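Local coordinates for multidrug resistance protein (Vibrio cholerae, PDB 1YC9), which forms a trimeric outer membrane channel of the outer membrane factor family and may help to export toxic compounds such as puromycin and acriflavine, at residues Asp111-Trp115 / Gly116-Ala120; Ala120-Val123 / Ala124-Glu128; Leu300-Leu303 / Phe304-Gly307. The protein carries 1 engineered substitution. All coordinates share one frame; numbering follows the deposited sequence.

Contact 1: residues Asp111-Trp115 / Gly116-Ala120; sequences DFDFW and GKNRA
Asp113 grips the first turn of helix 117-183 with both carboxylate oxygens. Asp113 OD1 accepts from Asn118 N at 2.8 Å, and the bond is nearly straight (172°). Asp113 OD2 accepts from Arg119 N, also at 2.8 Å. Both amides come in on the syn sides, tilted out of the carboxylate plane. Two bonds to adjacent backbone amides should fix the rotation of the carboxylate. The helix end and its N-H groups would probably stabilise its negative charge. The Asn118 amide stacks on this carboxylate, their planes 18° apart and Asn118 CG 3.7 Å from Asp113 OD1.

Asp113 to Gly116 is a type I turn, with Gly116 N bonded to Asp113 O. Gly116 is the N-cap residue, in a left-handed backbone conformation. Here strand 98-111 gives way to helix 117-183, at the junction between the beta-barrel and the alpha-helical part of the outer membrane factor fold.

Asp111 bonds the far end of Asn118. Asn118 ND2 donates to Asp111 OD2 at 2.8 Å. The oxygen lies in the plane of the amide, but the N-H meets it from above the carboxylate plane. One water links Asn118 ND2 to Asp111 O. Another donates to Asn118 OD1 at 2.6 Å and weakly to Asp111 OD2.

Lys117 bends back at chi3 (73°). Lys117 NZ forms a salt bridge with Asp286 and is not in contact with Asp111 OD2, 5.3 Å away.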
ATOM      1  N   ASP A 111     -39.549 -12.375  -6.483  1.00 17.64           N
ATOM      2  CA  ASP A 111     -39.506 -11.892  -5.118  1.00 19.22           C
ATOM      3  C   ASP A 111     -40.342 -10.615  -5.014  1.00 19.73           C
ATOM      4  O   ASP A 111     -39.984  -9.590  -5.626  1.00 19.08           O
ATOM      5  CB  ASP A 111     -38.028 -11.626  -4.819  1.00 21.38           C
ATOM      6  CG  ASP A 111     -37.700 -11.564  -3.362  1.00 27.26           C
ATOM      7  OD1 ASP A 111     -38.626 -11.628  -2.549  1.00 36.96           O
ATOM      8  OD2 ASP A 111     -36.516 -11.396  -2.949  1.00 28.40           O
ATOM      9  N   PHE A 112     -41.379 -10.612  -4.179  1.00 20.78           N
ATOM     10  CA  PHE A 112     -42.236  -9.393  -4.074  1.00 23.11           C
ATOM     11  C   PHE A 112     -41.709  -8.051  -3.581  1.00 24.41           C
ATOM     12  O   PHE A 112     -42.260  -6.967  -3.990  1.00 28.24           O
ATOM     13  CB  PHE A 112     -43.500  -9.672  -3.301  1.00 23.46           C
ATOM     14  CG  PHE A 112     -44.533 -10.357  -4.091  1.00 23.34           C
ATOM     15  CD1 PHE A 112     -44.788 -11.709  -3.887  1.00 23.48           C
ATOM     16  CD2 PHE A 112     -45.284  -9.669  -5.048  1.00 24.36           C
ATOM     17  CE1 PHE A 112     -45.809 -12.346  -4.569  1.00 27.54           C
ATOM     18  CE2 PHE A 112     -46.238 -10.312  -5.788  1.00 21.95           C
ATOM     19  CZ  PHE A 112     -46.530 -11.647  -5.542  1.00 28.15           C
ATOM     20  N   ASP A 113     -40.743  -8.086  -2.707  1.00 23.35           N
ATOM     21  CA  ASP A 113     -40.083  -6.873  -2.145  1.00 22.90           C
ATOM     22  C   ASP A 113     -40.960  -5.932  -1.330  1.00 20.36           C
ATOM     23  O   ASP A 113     -40.812  -4.739  -1.422  1.00 19.15           O
ATOM     24  CB  ASP A 113     -39.318  -6.075  -3.218  1.00 21.77           C
ATOM     25  CG  ASP A 113     -38.120  -5.346  -2.631  1.00 23.08           C
ATOM     26  OD1 ASP A 113     -37.628  -5.805  -1.569  1.00 21.75           O
ATOM     27  OD2 ASP A 113     -37.617  -4.348  -3.155  1.00 20.61           O
ATOM     28  N   PHE A 114     -41.800  -6.473  -0.464  1.00 21.50           N
ATOM     29  CA  PHE A 114     -42.699  -5.611   0.353  1.00 22.18           C
ATOM     30  C   PHE A 114     -42.049  -4.611   1.274  1.00 23.24           C
ATOM     31  O   PHE A 114     -42.638  -3.563   1.609  1.00 23.76           O
ATOM     32  CB  PHE A 114     -43.625  -6.488   1.175  1.00 23.43           C
ATOM     33  CG  PHE A 114     -44.739  -7.026   0.376  1.00 27.99           C
ATOM     34  CD1 PHE A 114     -44.821  -8.354   0.075  1.00 31.99           C
ATOM     35  CD2 PHE A 114     -45.690  -6.160  -0.153  1.00 38.20           C
ATOM     36  CE1 PHE A 114     -45.879  -8.852  -0.705  1.00 35.37           C
ATOM     37  CE2 PHE A 114     -46.731  -6.653  -0.948  1.00 39.37           C
ATOM     38  CZ  PHE A 114     -46.805  -8.012  -1.212  1.00 37.22           C
ATOM     39  N   TRP A 115     -40.833  -4.911   1.723  1.00 22.63           N
ATOM     40  CA  TRP A 115     -40.131  -4.001   2.612  1.00 21.74           C
ATOM     41  C   TRP A 115     -39.038  -3.179   1.950  1.00 22.47           C
ATOM     42  O   TRP A 115     -38.320  -2.416   2.609  1.00 22.55           O
ATOM     43  CB  TRP A 115     -39.582  -4.791   3.815  1.00 22.15           C
ATOM     44  CG  TRP A 115     -40.536  -5.729   4.222  1.00 24.92           C
ATOM     45  CD1 TRP A 115     -40.559  -7.063   3.913  1.00 29.47           C
ATOM     46  CD2 TRP A 115     -41.721  -5.468   4.959  1.00 29.79           C
ATOM     47  NE1 TRP A 115     -41.708  -7.630   4.396  1.00 29.71           N
ATOM     48  CE2 TRP A 115     -42.420  -6.673   5.066  1.00 28.77           C
ATOM     49  CE3 TRP A 115     -42.244  -4.335   5.572  1.00 35.51           C
ATOM     50  CZ2 TRP A 115     -43.612  -6.781   5.750  1.00 34.50           C
ATOM     51  CZ3 TRP A 115     -43.431  -4.438   6.241  1.00 38.07           C
ATOM     52  CH2 TRP A 115     -44.094  -5.652   6.348  1.00 36.09           C
ATOM     53  N   GLY A 116     -38.858  -3.349   0.640  1.00 21.05           N
ATOM     54  CA  GLY A 116     -37.885  -2.555  -0.048  1.00 21.20           C
ATOM     55  C   GLY A 116     -36.443  -3.018   0.033  1.00 19.64           C
ATOM     56  O   GLY A 116     -35.585  -2.282  -0.355  1.00 19.89           O
ATOM     57  N   LYS A 117     -36.209  -4.201   0.585  1.00 18.73           N
ATOM     58  CA  LYS A 117     -34.876  -4.806   0.634  1.00 20.19           C
ATOM     59  C   LYS A 117     -34.182  -4.832  -0.719  1.00 19.54           C
ATOM     60  O   LYS A 117     -32.996  -4.494  -0.835  1.00 19.76           O
ATOM     61  CB  LYS A 117     -35.021  -6.229   1.152  1.00 20.08           C
ATOM     62  CG  LYS A 117     -33.787  -6.878   1.482  1.00 25.78           C
ATOM     63  CD  LYS A 117     -34.065  -8.215   2.143  1.00 28.58           C
ATOM     64  CE  LYS A 117     -34.560  -9.268   1.201  1.00 29.31           C
ATOM     65  NZ  LYS A 117     -34.870 -10.459   1.984  1.00 36.76           N
ATOM     66  N   ASN A 118     -34.902  -5.316  -1.729  1.00 18.83           N
ATOM     67  CA  ASN A 118     -34.276  -5.525  -3.029  1.00 18.90           C
ATOM     68  C   ASN A 118     -34.080  -4.186  -3.734  1.00 18.91           C
ATOM     69  O   ASN A 118     -33.071  -3.942  -4.366  1.00 19.52           O
ATOM     70  CB  ASN A 118     -35.095  -6.498  -3.884  1.00 19.09           C
ATOM     71  CG  ASN A 118     -35.171  -7.886  -3.296  1.00 22.98           C
ATOM     72  OD1 ASN A 118     -34.396  -8.215  -2.404  1.00 24.16           O
ATOM     73  ND2 ASN A 118     -36.062  -8.737  -3.843  1.00 23.53           N
ATOM     74  N   ARG A 119     -35.038  -3.293  -3.611  1.00 18.83           N
ATOM     75  CA  ARG A 119     -34.816  -1.975  -4.108  1.00 20.34           C
ATOM     76  C   ARG A 119     -33.563  -1.359  -3.474  1.00 19.14           C
ATOM     77  O   ARG A 119     -32.756  -0.746  -4.147  1.00 17.65           O
ATOM     78  CB  ARG A 119     -36.017  -1.097  -3.810  1.00 21.09           C
ATOM     79  CG  ARG A 119     -35.832   0.273  -4.404  1.00 27.71           C
ATOM     80  CD  ARG A 119     -37.077   1.125  -4.300  1.00 30.76           C
ATOM     81  NE  ARG A 119     -37.352   1.399  -2.902  1.00 35.69           N
ATOM     82  CZ  ARG A 119     -38.343   2.170  -2.477  1.00 39.59           C
ATOM     83  NH1 ARG A 119     -39.144   2.759  -3.346  1.00 41.81           N
ATOM     84  NH2 ARG A 119     -38.522   2.353  -1.178  1.00 42.49           N
ATOM     85  N   ALA A 120     -33.378  -1.517  -2.142  1.00 17.57           N
ATOM     86  CA  ALA A 120     -32.226  -0.936  -1.497  1.00 17.87           C
ATOM     87  C   ALA A 120     -30.939  -1.526  -2.033  1.00 18.94           C
ATOM     88  O   ALA A 120     -29.915  -0.850  -2.148  1.00 18.87           O
ATOM     89  CB  ALA A 120     -32.310  -1.167   0.079  1.00 18.20           C
TER
HETATM   90  O   HOH W   1     -37.576  -8.226  -6.012  1.00 18.20           O
HETATM   91  O   HOH W   2     -33.570 -10.547  -1.522  1.00 49.41           O

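Contact 2: residues Ala120-Val123 / Ala124-Glu128; sequences AAVV and AATSE
Ala120 and Ala124 are joined by a regular helical bond, Ala124 N to Ala120 O, at 2.9 Å. The methyl of Ala124 rests beside the carbonyls of Ala120 and Ala121.

Ala121 repeats the pattern one residue on. Ala121 O accepts from Ala125 N at 3.0 Å, and the Ala125 methyl lies close to the same carbonyl.

Val122 brings in the first branched pair. Its O takes Thr126 N almost head-on, with a C=O...N angle of 164°. The methyl branches of the two residues also meet, Val122 CG1 to Thr126 CG2, at 4.0 Å. Thr126 OG1 stands between its own backbone N and carbonyl carbon (chi1 59°), which turns it back over the preceding turn. There Thr126 OG1 lies 3.2 Å from Val122 O and 3.0 Å from Val123 O. Its single proton can serve either one, and the choice is not settled.

Val123 O is shared. Ser127 N donates to it, and Ser127 OG donates to Val123 O at 2.7 Å. The two donors reach it from opposite faces of the carbonyl plane. Ser127 OG gets there because it lies beside its own backbone N, anti to the carbonyl carbon (chi1 -63°). The buried hydroxyl thus has its acceptor within the helix. Val123 CG1 lies 4.0 Å from Ser127 OG.

All this is one run of helix 117-183, a long helix of the alpha-helical barrel. Ala120, Val123, Ser127 and Glu128 face helix 260-281, where Glu128 forms a salt bridge with Arg268. Ala125 packs on Phe62 and Ala66 of helix 47-67, and Val122 touches the loop residues Ile69 and Arg70.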
ATOM      1  N   ALA A 120     -33.378  -1.517  -2.142  1.00 17.57           N
ATOM      2  CA  ALA A 120     -32.226  -0.936  -1.497  1.00 17.87           C
ATOM      3  C   ALA A 120     -30.939  -1.526  -2.033  1.00 18.94           C
ATOM      4  O   ALA A 120     -29.915  -0.850  -2.148  1.00 18.87           O
ATOM      5  CB  ALA A 120     -32.310  -1.167   0.079  1.00 18.20           C
ATOM      6  N   ALA A 121     -31.001  -2.783  -2.404  1.00 19.38           N
ATOM      7  CA  ALA A 121     -29.852  -3.477  -2.984  1.00 19.36           C
ATOM      8  C   ALA A 121     -29.483  -2.838  -4.297  1.00 20.56           C
ATOM      9  O   ALA A 121     -28.305  -2.585  -4.571  1.00 19.52           O
ATOM     10  CB  ALA A 121     -30.149  -4.917  -3.170  1.00 21.17           C
ATOM     11  N   VAL A 122     -30.495  -2.514  -5.092  1.00 19.71           N
ATOM     12  CA  VAL A 122     -30.190  -1.868  -6.360  1.00 21.49           C
ATOM     13  C   VAL A 122     -29.710  -0.447  -6.172  1.00 20.36           C
ATOM     14  O   VAL A 122     -28.760  -0.065  -6.824  1.00 21.93           O
ATOM     15  CB  VAL A 122     -31.372  -1.951  -7.334  1.00 19.98           C
ATOM     16  CG1 VAL A 122     -31.066  -1.221  -8.624  1.00 23.68           C
ATOM     17  CG2 VAL A 122     -31.695  -3.366  -7.540  1.00 21.59           C
ATOM     18  N   VAL A 123     -30.281   0.304  -5.240  1.00 20.20           N
ATOM     19  CA  VAL A 123     -29.759   1.624  -4.925  1.00 21.24           C
ATOM     20  C   VAL A 123     -28.299   1.629  -4.454  1.00 20.72           C
ATOM     21  O   VAL A 123     -27.507   2.475  -4.854  1.00 20.91           O
ATOM     22  CB  VAL A 123     -30.624   2.355  -3.900  1.00 21.22           C
ATOM     23  CG1 VAL A 123     -29.996   3.674  -3.548  1.00 22.54           C
ATOM     24  CG2 VAL A 123     -32.025   2.589  -4.502  1.00 23.53           C
ATOM     25  N   ALA A 124     -27.959   0.628  -3.663  1.00 19.77           N
ATOM     26  CA  ALA A 124     -26.600   0.444  -3.214  1.00 18.99           C
ATOM     27  C   ALA A 124     -25.687   0.172  -4.389  1.00 19.04           C
ATOM     28  O   ALA A 124     -24.653   0.791  -4.513  1.00 17.71           O
ATOM     29  CB  ALA A 124     -26.532  -0.697  -2.196  1.00 18.73           C
ATOM     30  N   ALA A 125     -26.128  -0.691  -5.298  1.00 17.99           N
ATOM     31  CA  ALA A 125     -25.299  -1.041  -6.445  1.00 18.94           C
ATOM     32  C   ALA A 125     -25.124   0.147  -7.442  1.00 18.81           C
ATOM     33  O   ALA A 125     -24.052   0.330  -8.034  1.00 18.34           O
ATOM     34  CB  ALA A 125     -25.911  -2.223  -7.167  1.00 21.11           C
ATOM     35  N   THR A 126     -26.162   0.918  -7.625  1.00 18.70           N
ATOM     36  CA  THR A 126     -26.090   2.063  -8.506  1.00 21.20           C
ATOM     37  C   THR A 126     -25.279   3.202  -7.876  1.00 19.80           C
ATOM     38  O   THR A 126     -24.663   3.989  -8.584  1.00 18.33           O
ATOM     39  CB  THR A 126     -27.476   2.573  -8.886  1.00 21.08           C
ATOM     40  OG1 THR A 126     -28.208   2.940  -7.720  1.00 28.07           O
ATOM     41  CG2 THR A 126     -28.281   1.488  -9.512  1.00 22.28           C
ATOM     42  N   SER A 127     -25.296   3.279  -6.525  1.00 20.21           N
ATOM     43  CA  SER A 127     -24.480   4.221  -5.805  1.00 19.22           C
ATOM     44  C   SER A 127     -23.031   3.834  -5.952  1.00 19.54           C
ATOM     45  O   SER A 127     -22.186   4.707  -6.103  1.00 18.20           O
ATOM     46  CB  SER A 127     -24.894   4.286  -4.325  1.00 19.37           C
ATOM     47  OG  SER A 127     -26.204   4.753  -4.228  1.00 18.83           O
ATOM     48  N   GLU A 128     -22.730   2.538  -5.918  1.00 19.15           N
ATOM     49  CA  GLU A 128     -21.378   2.072  -6.188  1.00 18.93           C
ATOM     50  C   GLU A 128     -20.951   2.382  -7.589  1.00 18.43           C
ATOM     51  O   GLU A 128     -19.805   2.739  -7.859  1.00 16.59           O
ATOM     52  CB  GLU A 128     -21.208   0.555  -5.951  1.00 20.28           C
ATOM     53  CG  GLU A 128     -21.293   0.256  -4.456  1.00 25.17           C
ATOM     54  CD  GLU A 128     -20.066   0.675  -3.633  1.00 30.15           C
ATOM     55  OE1 GLU A 128     -19.042   1.194  -4.220  1.00 26.06           O
ATOM     56  OE2 GLU A 128     -20.146   0.476  -2.366  1.00 30.45           O
TER

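Contact 3: residues Leu300-Leu303 / Phe304-Gly307; sequences LDHL and FDSG. With BOG (octyl beta-D-glucopyranoside), chain B.
Leu303 lays its CD2 methyl over one face of the Phe304 ring. This is a CH-pi contact, 4.2 Å from Leu303 CD2 to the ring centroid and 26° off the ring normal. The leucine CG is anti to its backbone N (chi1 -175°), beside the carbonyl carbon, which turns the branch toward the next residue.

His302 meets Asp305 across a type I turn. His302 ND1 donates to Asp305 OD2 at 2.6 Å, on the syn side of the carboxylate. The ring stands almost perpendicular to the carboxylate plane (88°), and the oxygen comes in at the ring edge. Asp305 N closes the turn on His302 O at 3.1 Å. A water donates to Asp301 O and accepts from Phe304 N, 2.9 Å from each.

An octyl glucoside molecule lies against Phe304 and Asp305. Its O6 lies 2.5 Å from Phe304 O, very short for a hydrogen bond, so the detail is doubtful.

The turn joins strands 286-298 and 309-322, at the end of the beta-barrel away from the helices. Phe304 meets Tyr295 of strand 286-298 edge-to-face, while His302 packs on Arg88 of a neighbouring subunit.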
ATOM      1  N   LEU A 300     -41.668 -42.114 -20.450  1.00 21.03           N
ATOM      2  CA  LEU A 300     -41.212 -41.012 -21.287  1.00 22.46           C
ATOM      3  C   LEU A 300     -41.989 -40.867 -22.576  1.00 23.99           C
ATOM      4  O   LEU A 300     -42.192 -39.730 -23.050  1.00 23.23           O
ATOM      5  CB  LEU A 300     -39.751 -41.191 -21.682  1.00 23.59           C
ATOM      6  CG  LEU A 300     -38.757 -41.006 -20.568  1.00 25.53           C
ATOM      7  CD1 LEU A 300     -37.393 -41.339 -21.215  1.00 28.06           C
ATOM      8  CD2 LEU A 300     -38.801 -39.575 -20.059  1.00 28.05           C
ATOM      9  N   ASP A 301     -42.462 -41.998 -23.106  1.00 23.68           N
ATOM     10  CA  ASP A 301     -43.287 -41.976 -24.336  1.00 24.97           C
ATOM     11  C   ASP A 301     -44.692 -41.428 -24.069  1.00 24.70           C
ATOM     12  O   ASP A 301     -45.489 -41.248 -24.983  1.00 25.43           O
ATOM     13  CB  ASP A 301     -43.386 -43.329 -25.007  1.00 26.81           C
ATOM     14  CG  ASP A 301     -43.780 -44.418 -24.085  1.00 29.22           C
ATOM     15  OD1 ASP A 301     -43.487 -44.373 -22.870  1.00 32.30           O
ATOM     16  OD2 ASP A 301     -44.370 -45.438 -24.491  1.00 37.16           O
ATOM     17  N   HIS A 302     -45.008 -41.181 -22.810  1.00 22.79           N
ATOM     18  CA  HIS A 302     -46.281 -40.573 -22.443  1.00 21.95           C
ATOM     19  C   HIS A 302     -46.195 -39.126 -21.964  1.00 20.08           C
ATOM     20  O   HIS A 302     -47.222 -38.599 -21.438  1.00 20.32           O
ATOM     21  CB  HIS A 302     -46.928 -41.437 -21.368  1.00 21.57           C
ATOM     22  CG  HIS A 302     -47.356 -42.782 -21.862  1.00 26.89           C
ATOM     23  ND1 HIS A 302     -48.448 -42.965 -22.685  1.00 28.82           N
ATOM     24  CD2 HIS A 302     -46.841 -44.021 -21.632  1.00 32.13           C
ATOM     25  CE1 HIS A 302     -48.572 -44.258 -22.956  1.00 35.05           C
ATOM     26  NE2 HIS A 302     -47.607 -44.918 -22.329  1.00 32.08           N
ATOM     27  N   LEU A 303     -45.035 -38.509 -22.134  1.00 18.51           N
ATOM     28  CA  LEU A 303     -44.726 -37.201 -21.550  1.00 17.91           C
ATOM     29  C   LEU A 303     -45.767 -36.152 -21.969  1.00 19.40           C
ATOM     30  O   LEU A 303     -46.236 -35.355 -21.159  1.00 17.75           O
ATOM     31  CB  LEU A 303     -43.352 -36.743 -21.958  1.00 18.04           C
ATOM     32  CG  LEU A 303     -42.862 -35.461 -21.334  1.00 19.50           C
ATOM     33  CD1 LEU A 303     -42.851 -35.572 -19.782  1.00 21.31           C
ATOM     34  CD2 LEU A 303     -41.507 -35.107 -21.897  1.00 20.81           C
ATOM     35  N   PHE A 304     -46.187 -36.263 -23.229  1.00 18.99           N
ATOM     36  CA  PHE A 304     -47.102 -35.301 -23.807  1.00 20.54           C
ATOM     37  C   PHE A 304     -48.575 -35.678 -23.888  1.00 20.59           C
ATOM     38  O   PHE A 304     -49.368 -34.859 -24.414  1.00 21.97           O
ATOM     39  CB  PHE A 304     -46.577 -34.884 -25.181  1.00 20.79           C
ATOM     40  CG  PHE A 304     -45.194 -34.365 -25.164  1.00 22.27           C
ATOM     41  CD1 PHE A 304     -44.195 -35.017 -25.882  1.00 27.19           C
ATOM     42  CD2 PHE A 304     -44.849 -33.232 -24.466  1.00 25.06           C
ATOM     43  CE1 PHE A 304     -42.874 -34.547 -25.876  1.00 30.02           C
ATOM     44  CE2 PHE A 304     -43.524 -32.748 -24.461  1.00 25.97           C
ATOM     45  CZ  PHE A 304     -42.542 -33.386 -25.180  1.00 27.69           C
ATOM     46  N   ASP A 305     -48.951 -36.817 -23.332  1.00 20.24           N
ATOM     47  CA  ASP A 305     -50.300 -37.341 -23.315  1.00 21.72           C
ATOM     48  C   ASP A 305     -51.229 -36.346 -22.665  1.00 21.64           C
ATOM     49  O   ASP A 305     -50.881 -35.676 -21.673  1.00 20.32           O
ATOM     50  CB  ASP A 305     -50.470 -38.614 -22.471  1.00 20.94           C
ATOM     51  CG  ASP A 305     -49.866 -39.866 -23.140  1.00 24.40           C
ATOM     52  OD1 ASP A 305     -49.184 -39.736 -24.160  1.00 23.05           O
ATOM     53  OD2 ASP A 305     -50.058 -40.986 -22.706  1.00 28.59           O
ATOM     54  N   SER A 306     -52.426 -36.260 -23.224  1.00 22.09           N
ATOM     55  CA  SER A 306     -53.512 -35.536 -22.556  1.00 22.16           C
ATOM     56  C   SER A 306     -53.616 -35.949 -21.056  1.00 21.30           C
ATOM     57  O   SER A 306     -53.543 -37.137 -20.725  1.00 20.76           O
ATOM     58  CB  SER A 306     -54.845 -35.791 -23.287  1.00 23.40           C
ATOM     59  OG  SER A 306     -55.842 -35.092 -22.559  1.00 29.52           O
ATOM     60  N   GLY A 307     -53.681 -34.961 -20.179  1.00 18.33           N
ATOM     61  CA  GLY A 307     -53.770 -35.145 -18.729  1.00 19.09           C
ATOM     62  C   GLY A 307     -52.455 -35.160 -17.944  1.00 16.82           C
ATOM     63  O   GLY A 307     -52.485 -35.059 -16.711  1.00 18.15           O
TER
HETATM   64  C1  BOG B1001     -50.607 -28.828 -22.678  1.00 27.50           C
HETATM   65  O1  BOG B1001     -49.803 -27.825 -22.210  1.00 23.45           O
HETATM   66  C2  BOG B1001     -51.850 -28.332 -23.480  1.00 25.96           C
HETATM   67  O2  BOG B1001     -52.295 -27.003 -23.115  1.00 19.65           O
HETATM   68  C3  BOG B1001     -52.856 -29.426 -23.592  1.00 25.01           C
HETATM   69  O3  BOG B1001     -53.958 -29.116 -24.395  1.00 20.24           O
HETATM   70  C4  BOG B1001     -52.627 -30.870 -23.197  1.00 21.78           C
HETATM   71  O4  BOG B1001     -53.716 -31.682 -22.794  1.00 25.28           O
HETATM   72  C5  BOG B1001     -51.407 -31.092 -22.292  1.00 20.68           C
HETATM   73  O5  BOG B1001     -50.494 -30.110 -22.090  1.00 24.34           O
HETATM   74  C6  BOG B1001     -50.893 -32.529 -22.103  1.00 20.64           C
HETATM   75  O6  BOG B1001     -50.445 -32.807 -23.477  1.00 21.86           O
HETATM   76  C1' BOG B1001     -48.802 -28.007 -21.212  1.00 23.26           C
HETATM   77  C2' BOG B1001     -47.602 -27.185 -21.521  1.00 20.52           C
HETATM   78  C3' BOG B1001     -47.909 -25.738 -21.905  1.00 23.25           C
HETATM   79  C4' BOG B1001     -46.653 -24.917 -22.046  1.00 25.34           C
HETATM   80  C5' BOG B1001     -46.986 -23.493 -22.403  1.00 30.97           C
HETATM   81  C6' BOG B1001     -45.805 -22.531 -22.253  1.00 35.49           C
HETATM   82  C7' BOG B1001     -44.937 -22.424 -23.492  1.00 36.63           C
HETATM   83  C8' BOG B1001     -43.957 -21.262 -23.352  1.00 35.38           C
HETATM   84  O   HOH W   3     -46.084 -38.419 -25.199  1.00 31.83           O

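How the contacts relate
Contacts 1 and 2 follow each other on helix 117-183, share Ala120, and have centres about 12 Å apart. Contact 3 stands alone at the other end of the beta-barrel, its centre about 40 Å from that of contact 1 and 47 Å from that of contact 2. Contacts 1 and 3 are surface turns in which carboxylates do much of the work: on backbone and side-chain amides at a helix start in one, on a histidine in the other. Contact 2 is partly buried, and there hydroxyls and methyls fold back on the helix itself. Contact 3 alone meets another subunit, while contacts 1 and 2 both lean on helix 260-281.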